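Local coordinates for protein beta-lactamase II (Erythrobacter litoralis, PDB 6V72) that probably hydrolyses beta-lactam antibiotics to substituted beta-amino acids, as a zinc-dependent class B enzyme of the metallo-beta-lactamase superfamily, at residues G23-F27 and H37-L41; L30-V34 and L174-I179; I49-G53 and M224-P228; A164-I170 and C184-A188. All coordinates share one frame; numbering follows the deposited sequence.

Overall arrangement
The four contacts run from near one edge of the larger sheet to the zinc-binding centre of the metallo-beta-lactamase fold. Interaction 1 pairs neighbouring strands through backbone hydrogen bonds and is largely buried. Interaction 2 starts at the turn of the same hairpin and is purely apolar, joining the larger sheet to a turn of the smaller one in a partly buried place. Interaction 3, also partly buried, shares that larger sheet, since strand 49-58 lies next to strand 34-41, but it is polar and fixes the loop of His226. Interaction 4, buried and on the opposite side of the chain's centre from interaction 1, packs two metal-ligand loops; it touches interaction 3 where Cys184 meets His226.

Interaction 1: residues G23-F27 and H37-L41; sequences GEVSF and HTTYL. With FMT (formic acid), chain J.
Ser26 and Thr38 face each other as an antiparallel hydrogen-bonded pair, and Phe27 with His37 forms the next, non-hydrogen-bonded pair; the strand segments run at 149° to each other in a beta hairpin. Ser26 N donates to Thr38 O at 2.9 Å, and Thr38 N returns a bond to Ser26 O at 2.8 Å. Toward Glu24 and Tyr40 the direct bonding ends and a water takes over: it donates to Glu24 O and accepts from Tyr40 N. A second water donates to Ser26 O and is hydrogen-bonded to Thr38 OG1 at 2.9 Å.

On the face of Phe27 and His37, His37 CG stands between its backbone N and carbonyl carbon (chi1 60°), which carries the ring away from the hairpin partner while CB remains against it. Phe27 CE1 reaches His37 CB at 3.7 Å. Val25 CG1 lies over one face of the Phe27 ring, displaced toward its rim, and also meets His37 CB. Val25 CG2 packs alongside Thr39 CG2 at 3.9 Å, the two side chains pointing the same way.

Ser26 OG and Tyr40 OH both hydrogen-bond to Glu14 of helix 10-14. Helix 71-84 packs against Val25, His37 and Thr39 and supplies Trp80 to stack on Phe27, whereas strands 20-22 and 49-58 continue the sheet beyond the two paired strands.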
loop_
_atom_site.group_PDB
_atom_site.type_symbol
_atom_site.label_atom_id
_atom_site.label_comp_id
_atom_site.label_asym_id
_atom_site.label_seq_id
_atom_site.Cartn_x
_atom_site.Cartn_y
_atom_site.Cartn_z
ATOM N N GLY A 23 16.368 8.853 -25.345
ATOM C CA GLY A 23 16.323 9.764 -24.209
ATOM C C GLY A 23 16.176 8.994 -22.903
ATOM O O GLY A 23 16.926 8.048 -22.621
ATOM N N GLU A 24 15.189 9.390 -22.101
ATOM C CA GLU A 24 14.886 8.722 -20.837
ATOM C C GLU A 24 13.934 7.542 -20.995
ATOM O O GLU A 24 13.530 6.951 -19.985
ATOM C CB GLU A 24 14.268 9.713 -19.843
ATOM C CG GLU A 24 15.140 10.895 -19.447
ATOM C CD GLU A 24 14.309 12.027 -18.842
ATOM O OE1 GLU A 24 14.310 13.142 -19.411
ATOM O OE2 GLU A 24 13.631 11.799 -17.812
ATOM N N VAL A 25 13.524 7.206 -22.213
ATOM C CA VAL A 25 12.509 6.174 -22.421
ATOM C C VAL A 25 13.185 4.873 -22.809
ATOM O O VAL A 25 14.103 4.852 -23.639
ATOM C CB VAL A 25 11.495 6.583 -23.502
ATOM C CG1 VAL A 25 10.349 5.542 -23.582
ATOM C CG2 VAL A 25 10.973 7.972 -23.232
ATOM N N SER A 26 12.733 3.783 -22.208
ATOM C CA SER A 26 13.157 2.443 -22.595
ATOM C C SER A 26 12.036 1.799 -23.404
ATOM O O SER A 26 10.903 1.703 -22.923
ATOM C CB SER A 26 13.462 1.605 -21.355
ATOM O OG SER A 26 14.601 2.103 -20.674
ATOM N N PHE A 27 12.339 1.347 -24.612
ATOM C CA PHE A 27 11.342 0.702 -25.459
ATOM C C PHE A 27 11.629 -0.786 -25.577
ATOM O O PHE A 27 12.780 -1.192 -25.776
ATOM C CB PHE A 27 11.316 1.317 -26.860
ATOM C CG PHE A 27 10.687 2.674 -26.918
ATOM C CD1 PHE A 27 9.300 2.823 -26.883
ATOM C CD2 PHE A 27 11.481 3.809 -27.028
ATOM C CE1 PHE A 27 8.723 4.084 -26.942
ATOM C CE2 PHE A 27 10.914 5.061 -27.093
ATOM C CZ PHE A 27 9.531 5.202 -27.061
ATOM N N HIS A 37 6.526 1.195 -23.728
ATOM C CA HIS A 37 7.390 2.265 -23.260
ATOM C C HIS A 37 7.498 2.194 -21.748
ATOM O O HIS A 37 6.496 1.994 -21.049
ATOM C CB HIS A 37 6.921 3.663 -23.723
ATOM C CG HIS A 37 5.544 4.091 -23.273
ATOM N ND1 HIS A 37 5.305 4.662 -22.037
ATOM C CD2 HIS A 37 4.364 4.137 -23.942
ATOM C CE1 HIS A 37 4.025 4.978 -21.943
ATOM N NE2 HIS A 37 3.434 4.682 -23.089
ATOM N N THR A 38 8.715 2.367 -21.246
ATOM C CA THR A 38 8.973 2.368 -19.812
ATOM C C THR A 38 9.772 3.606 -19.451
ATOM O O THR A 38 10.780 3.914 -20.102
ATOM C CB THR A 38 9.733 1.110 -19.377
ATOM O OG1 THR A 38 8.963 -0.038 -19.735
ATOM C CG2 THR A 38 9.980 1.097 -17.854
ATOM N N THR A 39 9.334 4.293 -18.404
ATOM C CA THR A 39 10.072 5.410 -17.846
ATOM C C THR A 39 10.142 5.259 -16.335
ATOM O O THR A 39 9.389 4.495 -15.726
ATOM C CB THR A 39 9.430 6.750 -18.213
ATOM O OG1 THR A 39 8.027 6.726 -17.894
ATOM C CG2 THR A 39 9.648 7.084 -19.700
ATOM N N TYR A 40 11.042 6.012 -15.724
ATOM C CA TYR A 40 11.331 5.821 -14.312
ATOM C C TYR A 40 11.206 7.130 -13.557
ATOM O O TYR A 40 11.485 8.219 -14.077
ATOM C CB TYR A 40 12.741 5.234 -14.077
ATOM C CG TYR A 40 12.889 3.871 -14.691
ATOM C CD1 TYR A 40 13.280 3.724 -16.021
ATOM C CD2 TYR A 40 12.594 2.722 -13.964
ATOM C CE1 TYR A 40 13.396 2.473 -16.595
ATOM C CE2 TYR A 40 12.710 1.465 -14.530
ATOM C CZ TYR A 40 13.110 1.346 -15.846
ATOM O OH TYR A 40 13.228 0.101 -16.426
ATOM N N LEU A 41 10.787 7.001 -12.310
ATOM C CA LEU A 41 10.701 8.139 -11.422
ATOM C C LEU A 41 11.385 7.767 -10.122
ATOM O O LEU A 41 11.150 6.682 -9.585
ATOM C CB LEU A 41 9.240 8.516 -11.195
ATOM C CG LEU A 41 9.059 9.684 -10.252
ATOM C CD1 LEU A 41 9.314 10.943 -11.055
ATOM C CD2 LEU A 41 7.649 9.673 -9.738
HETATM C C FMT J . 8.948 -3.009 -16.483
HETATM O O1 FMT J . 8.240 -2.505 -15.618
HETATM O O2 FMT J . 9.202 -2.492 -17.566
HETATM O O HOH W 1 13.059 7.293 -17.327
HETATM O O HOH W 2 10.082 -1.099 -22.140
#

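Interaction 2: residues L30-V34 and L174-I179; sequences LAEGV and LPELGI
Val34 turns both of its methyls to the 174-179 turn: CG1, anti to the backbone N (chi1 -177°), meets Ile179 and Leu174, and CG2, anti to the carbonyl carbon, meets Leu174 and Leu177. Ile179 has CG1 anti to its carbonyl carbon and its chain extended onward (chi2 162°), bringing CD1 up to the hairpin end. The contact joins the two beta sheets of the metallo-beta-lactamase sandwich, at the connection between strands 25-29 and 34-41 on one side and that between strands 171-174 and 179-181 on the other.

Each connection has a compact backbone. Ala31 to Val34 is a type II beta turn, closed by Val34 N to Ala31 O at 2.9 Å, with Leu30 and Ala31 opposite Val34 in a classic beta bulge. Gly178 and Ile179 opposite Leu174 make a G1 bulge, and Leu177 N bonds to Leu174 O at 3.0 Å.

No hydrogen bond crosses between the segments; the join is made by aliphatic groups. Ile179 CD1 sits against Ala31 CB at 3.9 Å and Leu30 CB at 4.0 Å, and also approaches Val34 CG1. Val34 meets Leu174, Leu177 and Ile179 tip to tip. Beyond the two turns, Leu30 packs on Pro229, and Leu174 on Pro155 and Leu156. Val34 CG2 touches two leucines at once, 3.7 Å from Leu174 CD1 and 3.7 Å from Leu177 CD1.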
loop_
_atom_site.group_PDB
_atom_site.type_symbol
_atom_site.label_atom_id
_atom_site.label_comp_id
_atom_site.label_asym_id
_atom_site.label_seq_id
_atom_site.Cartn_x
_atom_site.Cartn_y
_atom_site.Cartn_z
ATOM N N LEU A 30 6.747 -6.058 -27.595
ATOM C CA LEU A 30 5.933 -7.160 -27.095
ATOM C C LEU A 30 5.467 -8.080 -28.208
ATOM O O LEU A 30 5.196 -9.266 -27.967
ATOM C CB LEU A 30 4.706 -6.624 -26.363
ATOM C CG LEU A 30 5.015 -5.751 -25.146
ATOM C CD1 LEU A 30 3.715 -5.421 -24.389
ATOM C CD2 LEU A 30 6.048 -6.426 -24.246
ATOM N N ALA A 31 5.349 -7.542 -29.411
ATOM C CA ALA A 31 4.915 -8.272 -30.595
ATOM C C ALA A 31 5.229 -7.358 -31.765
ATOM O O ALA A 31 5.533 -6.182 -31.576
ATOM C CB ALA A 31 3.421 -8.612 -30.546
ATOM N N GLU A 32 5.148 -7.896 -32.973
ATOM C CA GLU A 32 5.317 -7.039 -34.137
ATOM C C GLU A 32 4.337 -5.870 -34.090
ATOM O O GLU A 32 3.122 -6.067 -33.982
ATOM C CB GLU A 32 5.119 -7.842 -35.418
ATOM C CG GLU A 32 5.317 -7.003 -36.653
ATOM C CD GLU A 32 5.129 -7.800 -37.923
ATOM O OE1 GLU A 32 5.304 -9.041 -37.886
ATOM O OE2 GLU A 32 4.804 -7.182 -38.958
ATOM N N GLY A 33 4.877 -4.651 -34.120
ATOM C CA GLY A 33 4.063 -3.451 -34.065
ATOM C C GLY A 33 3.532 -3.076 -32.700
ATOM O O GLY A 33 2.704 -2.161 -32.602
ATOM N N VAL A 34 3.968 -3.744 -31.640
ATOM C CA VAL A 34 3.514 -3.423 -30.286
ATOM C C VAL A 34 4.736 -3.115 -29.441
ATOM O O VAL A 34 5.504 -4.019 -29.084
ATOM C CB VAL A 34 2.690 -4.551 -29.655
ATOM C CG1 VAL A 34 2.196 -4.116 -28.271
ATOM C CG2 VAL A 34 1.527 -4.935 -30.551
ATOM N N LEU A 174 -5.206 -6.672 -26.992
ATOM C CA LEU A 174 -4.959 -6.988 -28.396
ATOM C C LEU A 174 -5.193 -8.485 -28.535
ATOM O O LEU A 174 -4.241 -9.283 -28.503
ATOM C CB LEU A 174 -3.541 -6.624 -28.818
ATOM C CG LEU A 174 -3.277 -5.115 -28.800
ATOM C CD1 LEU A 174 -1.776 -4.820 -28.815
ATOM C CD2 LEU A 174 -3.987 -4.428 -29.959
ATOM N N PRO A 175 -6.453 -8.903 -28.657
ATOM C CA PRO A 175 -6.755 -10.340 -28.595
ATOM C C PRO A 175 -6.116 -11.140 -29.712
ATOM O O PRO A 175 -5.816 -12.323 -29.514
ATOM C CB PRO A 175 -8.289 -10.374 -28.678
ATOM C CG PRO A 175 -8.729 -9.048 -28.183
ATOM C CD PRO A 175 -7.674 -8.080 -28.662
ATOM N N GLU A 176 -5.886 -10.537 -30.880
ATOM C CA GLU A 176 -5.285 -11.292 -31.976
ATOM C C GLU A 176 -3.810 -11.558 -31.743
ATOM O O GLU A 176 -3.235 -12.410 -32.426
ATOM C CB GLU A 176 -5.461 -10.550 -33.302
ATOM C CG GLU A 176 -6.908 -10.395 -33.719
ATOM C CD GLU A 176 -7.562 -11.725 -34.083
ATOM O OE1 GLU A 176 -6.852 -12.668 -34.496
ATOM O OE2 GLU A 176 -8.799 -11.826 -33.960
ATOM N N LEU A 177 -3.185 -10.832 -30.822
ATOM C CA LEU A 177 -1.778 -10.997 -30.513
ATOM C C LEU A 177 -1.566 -11.595 -29.133
ATOM O O LEU A 177 -0.414 -11.794 -28.723
ATOM C CB LEU A 177 -1.058 -9.648 -30.625
ATOM C CG LEU A 177 -1.129 -9.013 -32.016
ATOM C CD1 LEU A 177 -0.579 -7.596 -31.978
ATOM C CD2 LEU A 177 -0.346 -9.844 -33.009
ATOM N N GLY A 178 -2.648 -11.887 -28.411
ATOM C CA GLY A 178 -2.545 -12.487 -27.092
ATOM C C GLY A 178 -1.957 -11.600 -26.017
ATOM O O GLY A 178 -1.284 -12.104 -25.112
ATOM N N ILE A 179 -2.216 -10.295 -26.076
ATOM C CA ILE A 179 -1.681 -9.327 -25.125
ATOM C C ILE A 179 -2.849 -8.631 -24.445
ATOM O O ILE A 179 -3.785 -8.177 -25.115
ATOM C CB ILE A 179 -0.774 -8.282 -25.808
ATOM C CG1 ILE A 179 0.453 -8.928 -26.443
ATOM C CG2 ILE A 179 -0.376 -7.176 -24.824
ATOM C CD1 ILE A 179 1.118 -8.020 -27.477
#

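Interaction 3: residues I49-G53 and M224-P228; sequences IPSNG and MSHSP
His226 turns its imidazole back toward strand 49-58 and binds the carbonyl of Pro50 through ND1. This loop carries a zinc ligand of the metallo-beta-lactamase fold: His226 binds zinc in a structure of this protein, although the metal is absent from the chain here. The residue's CG is anti to its carbonyl carbon (chi1 -63°), and chi2 of -64° brings the ND1 edge round to the strand although its CB bond points away from the strand.

The resulting bond from His226 ND1 to Pro50 O is short and nearly straight, 2.7 Å with 172° at the hydrogen. The oxygen lies in the ring plane and the donor in the carbonyl plane, which should restrain rotation of the imidazole. Ser225 CB lies over one face of the ring, toward its rim. At the CE1 corner of the His226 ring, Ser51 OG comes to 4.0 Å. Pro50 approaches the backbone of the same histidine, its CG being 3.6 Å from His226 O.

A second bond ties the loop down: Asn52 N donates to Ser225 O at 2.8 Å, while Ser51 CA makes a CH...O contact to the same oxygen. Asn52 CB packs 3.4 Å from Met224 O. Cys184 lies beside both His226 and Ser225. A water bridges Asn52 and Ser225 as well, donating to Asn52 O at 2.8 Å and accepting from Ser225 OG at 2.7 Å.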
loop_
_atom_site.group_PDB
_atom_site.type_symbol
_atom_site.label_atom_id
_atom_site.label_comp_id
_atom_site.label_asym_id
_atom_site.label_seq_id
_atom_site.Cartn_x
_atom_site.Cartn_y
_atom_site.Cartn_z
ATOM N N ILE A 49 11.246 3.822 -9.937
ATOM C CA ILE A 49 10.020 3.039 -10.083
ATOM C C ILE A 49 9.584 3.117 -11.539
ATOM O O ILE A 49 9.498 4.221 -12.089
ATOM C CB ILE A 49 8.897 3.552 -9.162
ATOM C CG1 ILE A 49 9.343 3.524 -7.696
ATOM C CG2 ILE A 49 7.611 2.740 -9.364
ATOM C CD1 ILE A 49 8.190 3.576 -6.717
ATOM N N PRO A 50 9.296 1.995 -12.191
ATOM C CA PRO A 50 8.882 2.054 -13.593
ATOM C C PRO A 50 7.416 2.417 -13.756
ATOM O O PRO A 50 6.569 2.098 -12.920
ATOM C CB PRO A 50 9.129 0.622 -14.089
ATOM C CG PRO A 50 8.873 -0.220 -12.830
ATOM C CD PRO A 50 9.412 0.607 -11.690
ATOM N N SER A 51 7.132 3.105 -14.861
ATOM C CA SER A 51 5.782 3.233 -15.387
ATOM C C SER A 51 5.807 2.756 -16.828
ATOM O O SER A 51 6.681 3.181 -17.602
ATOM C CB SER A 51 5.260 4.682 -15.289
ATOM O OG SER A 51 3.899 4.741 -15.706
ATOM N N ASN A 52 4.895 1.831 -17.165
ATOM C CA ASN A 52 4.808 1.224 -18.489
ATOM C C ASN A 52 3.530 1.641 -19.204
ATOM O O ASN A 52 2.458 1.678 -18.596
ATOM C CB ASN A 52 4.778 -0.307 -18.430
ATOM C CG ASN A 52 5.886 -0.901 -17.608
ATOM O OD1 ASN A 52 5.641 -1.788 -16.761
ATOM N ND2 ASN A 52 7.088 -0.465 -17.838
ATOM N N GLY A 53 3.640 1.850 -20.507
ATOM C CA GLY A 53 2.486 1.974 -21.364
ATOM C C GLY A 53 2.772 1.343 -22.713
ATOM O O GLY A 53 3.781 0.643 -22.854
HETATM N N MSE A 224 1.326 -4.503 -17.525
HETATM C CA MSE A 224 0.730 -3.667 -16.481
HETATM C C MSE A 224 1.564 -2.432 -16.200
HETATM O O MSE A 224 2.670 -2.313 -16.731
HETATM C CB MSE A 224 0.510 -4.479 -15.196
HETATM C CG MSE A 224 1.801 -4.874 -14.479
HETATM SE SE MSE A 224 1.637 -6.632 -13.651
HETATM C CE MSE A 224 2.030 -7.678 -15.266
ATOM N N SER A 225 1.042 -1.510 -15.377
ATOM C CA SER A 225 1.647 -0.179 -15.291
ATOM C C SER A 225 2.982 -0.175 -14.564
ATOM O O SER A 225 3.864 0.607 -14.925
ATOM C CB SER A 225 0.700 0.810 -14.619
ATOM O OG SER A 225 -0.391 1.119 -15.481
ATOM N N HIS A 226 3.177 -1.022 -13.553
ATOM C CA HIS A 226 4.352 -0.814 -12.713
ATOM C C HIS A 226 5.200 -2.066 -12.521
ATOM O O HIS A 226 6.022 -2.120 -11.594
ATOM C CB HIS A 226 3.917 -0.212 -11.380
ATOM C CG HIS A 226 3.287 1.132 -11.536
ATOM N ND1 HIS A 226 3.987 2.222 -12.011
ATOM C CD2 HIS A 226 2.020 1.557 -11.333
ATOM C CE1 HIS A 226 3.181 3.270 -12.062
ATOM N NE2 HIS A 226 1.983 2.892 -11.657
ATOM N N SER A 227 5.024 -3.070 -13.369
ATOM C CA SER A 227 5.821 -4.284 -13.354
ATOM C C SER A 227 6.014 -4.738 -14.794
ATOM O O SER A 227 5.217 -4.393 -15.666
ATOM C CB SER A 227 5.148 -5.397 -12.535
ATOM O OG SER A 227 5.082 -5.059 -11.166
ATOM N N PRO A 228 7.071 -5.494 -15.072
ATOM C CA PRO A 228 7.299 -5.974 -16.454
ATOM C C PRO A 228 6.292 -7.033 -16.874
ATOM O O PRO A 228 5.618 -7.650 -16.033
ATOM C CB PRO A 228 8.727 -6.542 -16.402
ATOM C CG PRO A 228 9.060 -6.664 -14.979
ATOM C CD PRO A 228 8.226 -5.727 -14.193
HETATM O O HOH W 3 0.349 2.902 -17.305
#

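Interaction 4: residues A164-I170 and C184-A188; sequences AHTRDNI and CMIKA
His165 and Met185 approach to 5.1 Å between their CA atoms where two irregular loops meet, one with a type I beta turn at Thr166-Asn169, and no hydrogen bond joins them directly. These are metal-ligand loops of the metallo-beta-lactamase fold: His165 and Cys184 bind different zinc ions in a structure of this protein, but neither metal is modelled in this chain.

The His165 side chain extends with CG anti to the backbone N (chi1 176°), presenting one imidazole face to Cys184. Cys184 CB rests over that face in a CH-pi contact, 3.8 Å from the ring centroid and displaced toward the rim near CD2. SG lies farther off and oblique to the ring. His96 and His226, also zinc ligands, pack against Cys184, so the cysteine joins this loop pair to the rest of the metal centre.

The side chain of Met185, a selenomethionine, reaches in between Ala164 and Asn169. Met185 CG meets Ala164 CB at 3.8 Å. In the conformer described, one of two, Met185 CE comes to 3.4 Å from Asn169 CG; with chi3 eclipsed at -1°, this short approach is doubtful. Helix 205-215 contributes Tyr205 beside Ala164 and His165.

Lys187, bent at chi2, folds back so that NZ donates to Cys184 O at 2.7 Å. The Lys187 and His165 side chains cross at about a right angle, with Lys187 NZ 3.9 Å from His165 ND1 and oblique to the ring. Between them sits a water in the imidazole plane, 2.7 Å from His165 ND1, which accepts a weak bond from Lys187 NZ at 3.2 Å.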
loop_
_atom_site.group_PDB
_atom_site.type_symbol
_atom_site.label_atom_id
_atom_site.label_comp_id
_atom_site.label_asym_id
_atom_site.label_seq_id
_atom_site.Cartn_x
_atom_site.Cartn_y
_atom_site.Cartn_z
ATOM N N ALA A 164 -11.608 -0.664 -9.099
ATOM C CA ALA A 164 -10.571 -1.492 -8.497
ATOM C C ALA A 164 -9.502 -0.571 -7.920
ATOM O O ALA A 164 -9.701 -0.006 -6.845
ATOM C CB ALA A 164 -9.998 -2.473 -9.520
ATOM N N HIS A 165 -8.395 -0.369 -8.638
ATOM C CA HIS A 165 -7.365 0.538 -8.138
ATOM C C HIS A 165 -7.908 1.961 -8.031
ATOM O O HIS A 165 -7.587 2.704 -7.080
ATOM C CB HIS A 165 -6.140 0.483 -9.044
ATOM C CG HIS A 165 -5.061 1.452 -8.676
ATOM N ND1 HIS A 165 -4.088 1.160 -7.746
ATOM C CD2 HIS A 165 -4.782 2.696 -9.137
ATOM C CE1 HIS A 165 -3.265 2.191 -7.635
ATOM N NE2 HIS A 165 -3.667 3.138 -8.466
ATOM N N THR A 166 -8.742 2.349 -8.992
ATOM C CA THR A 166 -9.583 3.534 -8.923
ATOM C C THR A 166 -10.980 3.162 -9.391
ATOM O O THR A 166 -11.193 2.110 -9.985
ATOM C CB THR A 166 -9.045 4.680 -9.784
ATOM O OG1 THR A 166 -9.043 4.266 -11.159
ATOM C CG2 THR A 166 -7.649 5.047 -9.367
ATOM N N ARG A 167 -11.934 4.070 -9.168
ATOM C CA ARG A 167 -13.313 3.805 -9.572
ATOM C C ARG A 167 -13.421 3.615 -11.075
ATOM O O ARG A 167 -14.233 2.813 -11.560
ATOM C CB ARG A 167 -14.228 4.956 -9.139
ATOM C CG ARG A 167 -15.731 4.676 -9.364
ATOM C CD ARG A 167 -16.611 5.909 -9.130
ATOM N NE ARG A 167 -16.261 6.966 -10.076
ATOM C CZ ARG A 167 -16.624 8.243 -9.972
ATOM N NH1 ARG A 167 -17.399 8.643 -8.955
ATOM N NH2 ARG A 167 -16.212 9.114 -10.898
ATOM N N ASP A 168 -12.628 4.361 -11.835
ATOM C CA ASP A 168 -12.842 4.439 -13.271
ATOM C C ASP A 168 -11.675 3.856 -14.069
ATOM O O ASP A 168 -11.554 4.133 -15.269
ATOM C CB ASP A 168 -13.115 5.890 -13.660
ATOM C CG ASP A 168 -14.280 6.518 -12.845
ATOM O OD1 ASP A 168 -15.380 5.906 -12.745
ATOM O OD2 ASP A 168 -14.085 7.622 -12.285
ATOM N N ASN A 169 -10.830 3.026 -13.451
ATOM C CA ASN A 169 -9.725 2.430 -14.202
ATOM C C ASN A 169 -10.227 1.582 -15.367
ATOM O O ASN A 169 -11.247 0.898 -15.261
ATOM C CB ASN A 169 -8.805 1.605 -13.270
ATOM C CG ASN A 169 -9.523 0.586 -12.375
ATOM O OD1 ASN A 169 -10.625 0.104 -12.672
ATOM N ND2 ASN A 169 -8.859 0.221 -11.304
ATOM N N ILE A 170 -9.518 1.651 -16.503
ATOM C CA ILE A 170 -9.864 0.831 -17.660
ATOM C C ILE A 170 -8.660 -0.005 -18.092
ATOM O O ILE A 170 -7.543 0.161 -17.610
ATOM C CB ILE A 170 -10.411 1.663 -18.839
ATOM C CG1 ILE A 170 -9.336 2.620 -19.372
ATOM C CG2 ILE A 170 -11.686 2.427 -18.414
ATOM C CD1 ILE A 170 -9.777 3.362 -20.670
ATOM N N CYS A 184 -3.070 0.014 -13.852
ATOM C CA CYS A 184 -2.654 -0.010 -12.458
ATOM C C CYS A 184 -3.426 -1.014 -11.627
ATOM O O CYS A 184 -3.124 -1.169 -10.440
ATOM C CB CYS A 184 -2.799 1.364 -11.820
ATOM S SG CYS A 184 -1.472 2.549 -12.276
HETATM N N MSE A 185 -4.383 -1.707 -12.220
HETATM C CA MSE A 185 -5.201 -2.633 -11.481
HETATM C C MSE A 185 -4.492 -3.972 -11.256
HETATM O O MSE A 185 -4.680 -4.616 -10.224
HETATM C CB MSE A 185 -6.502 -2.813 -12.234
HETATM C CG MSE A 185 -7.359 -3.943 -11.817
HETATM SE SE MSE A 185 -8.897 -3.793 -12.992
HETATM C CE MSE A 185 -8.425 -2.200 -14.012
ATOM N N ILE A 186 -3.669 -4.377 -12.228
ATOM C CA ILE A 186 -3.001 -5.675 -12.212
ATOM C C ILE A 186 -1.593 -5.488 -11.681
ATOM O O ILE A 186 -0.875 -4.555 -12.095
ATOM C CB ILE A 186 -2.994 -6.309 -13.618
ATOM C CG1 ILE A 186 -4.432 -6.521 -14.106
ATOM C CG2 ILE A 186 -2.226 -7.648 -13.639
ATOM C CD1 ILE A 186 -5.234 -7.549 -13.281
ATOM N N LYS A 187 -1.215 -6.349 -10.737
ATOM C CA LYS A 187 0.090 -6.370 -10.099
ATOM C C LYS A 187 0.816 -7.655 -10.458
ATOM O O LYS A 187 0.232 -8.594 -11.006
ATOM C CB LYS A 187 -0.033 -6.292 -8.576
ATOM C CG LYS A 187 -0.889 -5.194 -8.044
ATOM C CD LYS A 187 -0.557 -3.847 -8.632
ATOM C CE LYS A 187 -1.282 -2.806 -7.828
ATOM N NZ LYS A 187 -1.325 -1.496 -8.503
ATOM N N ALA A 188 2.077 -7.718 -10.043
ATOM C CA ALA A 188 2.953 -8.795 -10.486
ATOM C C ALA A 188 2.525 -10.127 -9.884
ATOM O O ALA A 188 1.901 -10.178 -8.822
ATOM C CB ALA A 188 4.402 -8.497 -10.099
HETATM O O HOH W 4 -3.981 -1.325 -6.778
#